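Local coordinates for uncharacterized protein (PDB 4RHO), which is of unknown function but probably acts as an immunity protein that protects the cell from a toxin, at residues S41-K53 with D150-F162. Numbering follows the deposited sequence. Where two conformers were deposited one is given.
Sequences SRESKVVAALAAK and DLADVVTTIVAAF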
# COMPACT_ATOMS: atom_id res chain seq x y z
N SER A 41 11.17 9.81 0.67
CA SER A 41 12.27 8.86 0.90
C SER A 41 11.72 7.47 1.28
O SER A 41 12.26 6.46 0.83
CB SER A 41 13.21 9.37 1.99
OG SER A 41 12.57 9.41 3.25
N ARG A 42 10.60 7.43 2.06
CA ARG A 42 9.93 6.16 2.40
C ARG A 42 9.27 5.56 1.17
O ARG A 42 9.33 4.35 0.98
CB ARG A 42 8.88 6.38 3.51
CG ARG A 42 9.47 6.79 4.83
CD ARG A 42 8.43 6.81 5.91
NE ARG A 42 8.98 7.33 7.16
CZ ARG A 42 8.35 7.25 8.33
NH1 ARG A 42 7.18 6.62 8.42
NH2 ARG A 42 8.90 7.76 9.42
N GLU A 43 8.68 6.42 0.32
CA GLU A 43 8.06 5.97 -0.93
C GLU A 43 9.12 5.44 -1.90
O GLU A 43 8.88 4.46 -2.60
CB GLU A 43 7.27 7.12 -1.57
CG GLU A 43 6.00 7.47 -0.81
CD GLU A 43 5.18 8.60 -1.40
OE1 GLU A 43 5.73 9.37 -2.21
OE2 GLU A 43 4.00 8.74 -1.01
N SER A 44 10.34 6.04 -1.86
CA SER A 44 11.47 5.60 -2.70
C SER A 44 11.89 4.17 -2.36
O SER A 44 12.38 3.44 -3.24
CB SER A 44 12.65 6.55 -2.52
OG SER A 44 13.70 6.21 -3.41
N LYS A 45 11.75 3.77 -1.08
CA LYS A 45 12.06 2.40 -0.65
C LYS A 45 11.04 1.42 -1.23
O LYS A 45 11.41 0.35 -1.71
CB LYS A 45 12.09 2.30 0.89
CG LYS A 45 13.08 3.26 1.57
CD LYS A 45 14.55 2.86 1.32
CE LYS A 45 15.52 3.83 1.95
NZ LYS A 45 15.35 3.91 3.43
N VAL A 46 9.75 1.81 -1.22
CA VAL A 46 8.67 1.00 -1.79
C VAL A 46 8.82 0.92 -3.32
O VAL A 46 8.71 -0.16 -3.89
CB VAL A 46 7.27 1.55 -1.38
CG1 VAL A 46 6.15 0.65 -1.91
CG2 VAL A 46 7.17 1.70 0.13
N VAL A 47 9.16 2.06 -3.97
CA VAL A 47 9.40 2.11 -5.42
C VAL A 47 10.59 1.19 -5.79
O VAL A 47 10.55 0.51 -6.81
CB VAL A 47 9.65 3.57 -5.91
CG1 VAL A 47 10.20 3.58 -7.34
CG2 VAL A 47 8.38 4.40 -5.81
N ALA A 48 11.63 1.14 -4.92
CA ALA A 48 12.82 0.29 -5.14
C ALA A 48 12.44 -1.19 -5.19
O ALA A 48 12.99 -1.94 -5.99
CB ALA A 48 13.85 0.53 -4.04
N ALA A 49 11.48 -1.61 -4.33
CA ALA A 49 10.99 -2.99 -4.31
C ALA A 49 10.22 -3.32 -5.59
O ALA A 49 10.32 -4.43 -6.09
CB ALA A 49 10.09 -3.21 -3.09
N LEU A 50 9.49 -2.33 -6.13
CA LEU A 50 8.74 -2.50 -7.38
C LEU A 50 9.69 -2.51 -8.58
O LEU A 50 9.49 -3.29 -9.51
CB LEU A 50 7.71 -1.37 -7.54
CG LEU A 50 6.57 -1.37 -6.53
CD1 LEU A 50 5.78 -0.07 -6.60
CD2 LEU A 50 5.65 -2.57 -6.74
N ALA A 51 10.73 -1.63 -8.56
CA ALA A 51 11.71 -1.52 -9.66
C ALA A 51 12.50 -2.83 -9.84
O ALA A 51 12.91 -3.15 -10.96
CB ALA A 51 12.66 -0.37 -9.39
N ALA A 52 12.69 -3.59 -8.74
CA ALA A 52 13.39 -4.88 -8.79
C ALA A 52 12.56 -5.92 -9.55
O ALA A 52 13.13 -6.86 -10.12
CB ALA A 52 13.68 -5.37 -7.38
N LYS A 53 11.23 -5.76 -9.56
CA LYS A 53 10.32 -6.70 -10.21
C LYS A 53 10.04 -6.31 -11.67
O LYS A 53 9.84 -7.18 -12.51
CB LYS A 53 8.98 -6.78 -9.43
CG LYS A 53 9.14 -7.06 -7.92
CD LYS A 53 9.73 -8.45 -7.65
CE LYS A 53 9.82 -8.74 -6.17
NZ LYS A 53 10.55 -10.01 -5.90
N ASP A 150 6.40 -12.31 -4.79
CA ASP A 150 6.68 -10.96 -5.28
C ASP A 150 5.88 -9.91 -4.49
O ASP A 150 6.43 -8.88 -4.11
CB ASP A 150 6.37 -10.85 -6.78
CG ASP A 150 7.28 -11.69 -7.67
OD1 ASP A 150 8.42 -11.99 -7.23
OD2 ASP A 150 6.90 -11.97 -8.82
N LEU A 151 4.58 -10.20 -4.20
CA LEU A 151 3.74 -9.29 -3.40
C LEU A 151 4.21 -9.26 -1.94
O LEU A 151 4.21 -8.19 -1.32
CB LEU A 151 2.26 -9.72 -3.47
CG LEU A 151 1.27 -8.76 -2.79
CD1 LEU A 151 1.25 -7.40 -3.49
CD2 LEU A 151 -0.12 -9.35 -2.75
N ALA A 152 4.61 -10.43 -1.40
CA ALA A 152 5.15 -10.52 -0.04
C ALA A 152 6.37 -9.62 0.11
O ALA A 152 6.50 -8.93 1.12
CB ALA A 152 5.52 -11.96 0.28
N ASP A 153 7.25 -9.57 -0.93
CA ASP A 153 8.45 -8.72 -0.92
C ASP A 153 8.07 -7.24 -0.85
O ASP A 153 8.73 -6.47 -0.15
CB ASP A 153 9.31 -8.98 -2.17
CG ASP A 153 9.99 -10.35 -2.19
OD1 ASP A 153 10.10 -10.97 -1.10
OD2 ASP A 153 10.48 -10.76 -3.26
N VAL A 154 7.03 -6.83 -1.59
CA VAL A 154 6.58 -5.44 -1.60
C VAL A 154 5.96 -5.07 -0.23
O VAL A 154 6.29 -4.02 0.33
CB VAL A 154 5.59 -5.16 -2.77
CG1 VAL A 154 5.09 -3.71 -2.73
CG2 VAL A 154 6.25 -5.46 -4.12
N VAL A 155 5.16 -6.00 0.36
CA VAL A 155 4.54 -5.78 1.68
C VAL A 155 5.63 -5.65 2.79
O VAL A 155 5.54 -4.76 3.64
CB VAL A 155 3.50 -6.90 2.02
CG1 VAL A 155 3.02 -6.78 3.47
CG2 VAL A 155 2.33 -6.87 1.05
N THR A 156 6.67 -6.55 2.76
CA THR A 156 7.75 -6.53 3.75
C THR A 156 8.52 -5.19 3.68
O THR A 156 8.89 -4.64 4.71
CB THR A 156 8.69 -7.71 3.53
OG1 THR A 156 7.91 -8.91 3.52
CG2 THR A 156 9.78 -7.80 4.61
N THR A 157 8.75 -4.67 2.44
CA THR A 157 9.43 -3.39 2.27
C THR A 157 8.59 -2.25 2.89
O THR A 157 9.14 -1.38 3.55
CB THR A 157 9.70 -3.13 0.78
OG1 THR A 157 10.42 -4.23 0.24
CG2 THR A 157 10.48 -1.84 0.55
N ILE A 158 7.24 -2.32 2.74
CA ILE A 158 6.32 -1.32 3.31
C ILE A 158 6.32 -1.42 4.86
O ILE A 158 6.29 -0.39 5.54
CB ILE A 158 4.89 -1.49 2.72
CG1 ILE A 158 4.88 -1.19 1.20
CG2 ILE A 158 3.88 -0.60 3.47
CD1 ILE A 158 3.57 -1.61 0.46
N VAL A 159 6.41 -2.65 5.39
CA VAL A 159 6.48 -2.88 6.84
C VAL A 159 7.76 -2.26 7.42
O VAL A 159 7.71 -1.60 8.45
CB VAL A 159 6.38 -4.40 7.18
CG1 VAL A 159 6.81 -4.67 8.63
CG2 VAL A 159 4.97 -4.92 6.93
N ALA A 160 8.89 -2.42 6.71
CA ALA A 160 10.18 -1.88 7.15
C ALA A 160 10.22 -0.34 7.03
O ALA A 160 10.90 0.31 7.81
CB ALA A 160 11.32 -2.50 6.34
N ALA A 161 9.47 0.22 6.07
CA ALA A 161 9.50 1.67 5.80
C ALA A 161 8.49 2.46 6.67
O ALA A 161 8.70 3.65 6.90
CB ALA A 161 9.22 1.92 4.33
N PHE A 162 7.39 1.82 7.11
CA PHE A 162 6.34 2.54 7.83
C PHE A 162 6.06 1.95 9.23
O PHE A 162 5.35 2.58 10.03
CB PHE A 162 5.04 2.56 7.00
CG PHE A 162 5.14 3.40 5.75
CD1 PHE A 162 4.89 4.77 5.79
CD2 PHE A 162 5.54 2.84 4.54
CE1 PHE A 162 5.02 5.55 4.64
CE2 PHE A 162 5.69 3.62 3.40
CZ PHE A 162 5.42 4.98 3.45
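Lys53 reaches Asp150 and Asp153 through a bend in its own chain: CG lies beside the backbone N (chi1 -52°), chi2 turns again to -65°, and the rest runs straight out to NZ. One ammonium thereby ties two carboxylates that stand a helical turn apart. Its bond to Asp153 OD2 is short at 2.7 Å and uses the anti lone pair of that oxygen, whereas Asp150 OD1, 3.2 Å from Lys53 NZ, is met from above the carboxylate plane. Further along, Ala49 CB rests 3.5 Å from Thr157 OG1, a hydroxyl that donates to Asp153 O within its own helix. With its methyl anti to the backbone N, Thr157 sets CG2 against the carbonyl oxygen of Lys45, 3.3 Å away. The two helices run nearly antiparallel with axes 9.0 Å apart, a closeness to which the methyls of Ala49 and Ala161, each directed at the facing helix, probably contribute. Beneath them, on the side facing the antiparallel sheet, Leu50 CD2 meets Val154 CG2 nearly at right angles, and Val46 CG1 and CG2 each lie 3.8 Å from Ile158 CG1. Val46 CG2 also touches the Phe162 ring at its edge. At the far end Arg42 stretches past Phe162, its CB 3.7 Å from Phe162 CZ, and the guanidinium turns an edge to Phe162 CD1 with the two planes 70° apart. Salt bridges to Glu38 and Asp28 hold that guanidinium, while the Phe162 ring stacks on Phe135 of strand 133-140. The contact thus joins helices 36-51 and 148-162 side by side as a layer over the sheet, apolar where they face the strands and charged at both ends; at the Lys53 end the single lysine probably offsets the mutual repulsion of two neighbouring aspartates.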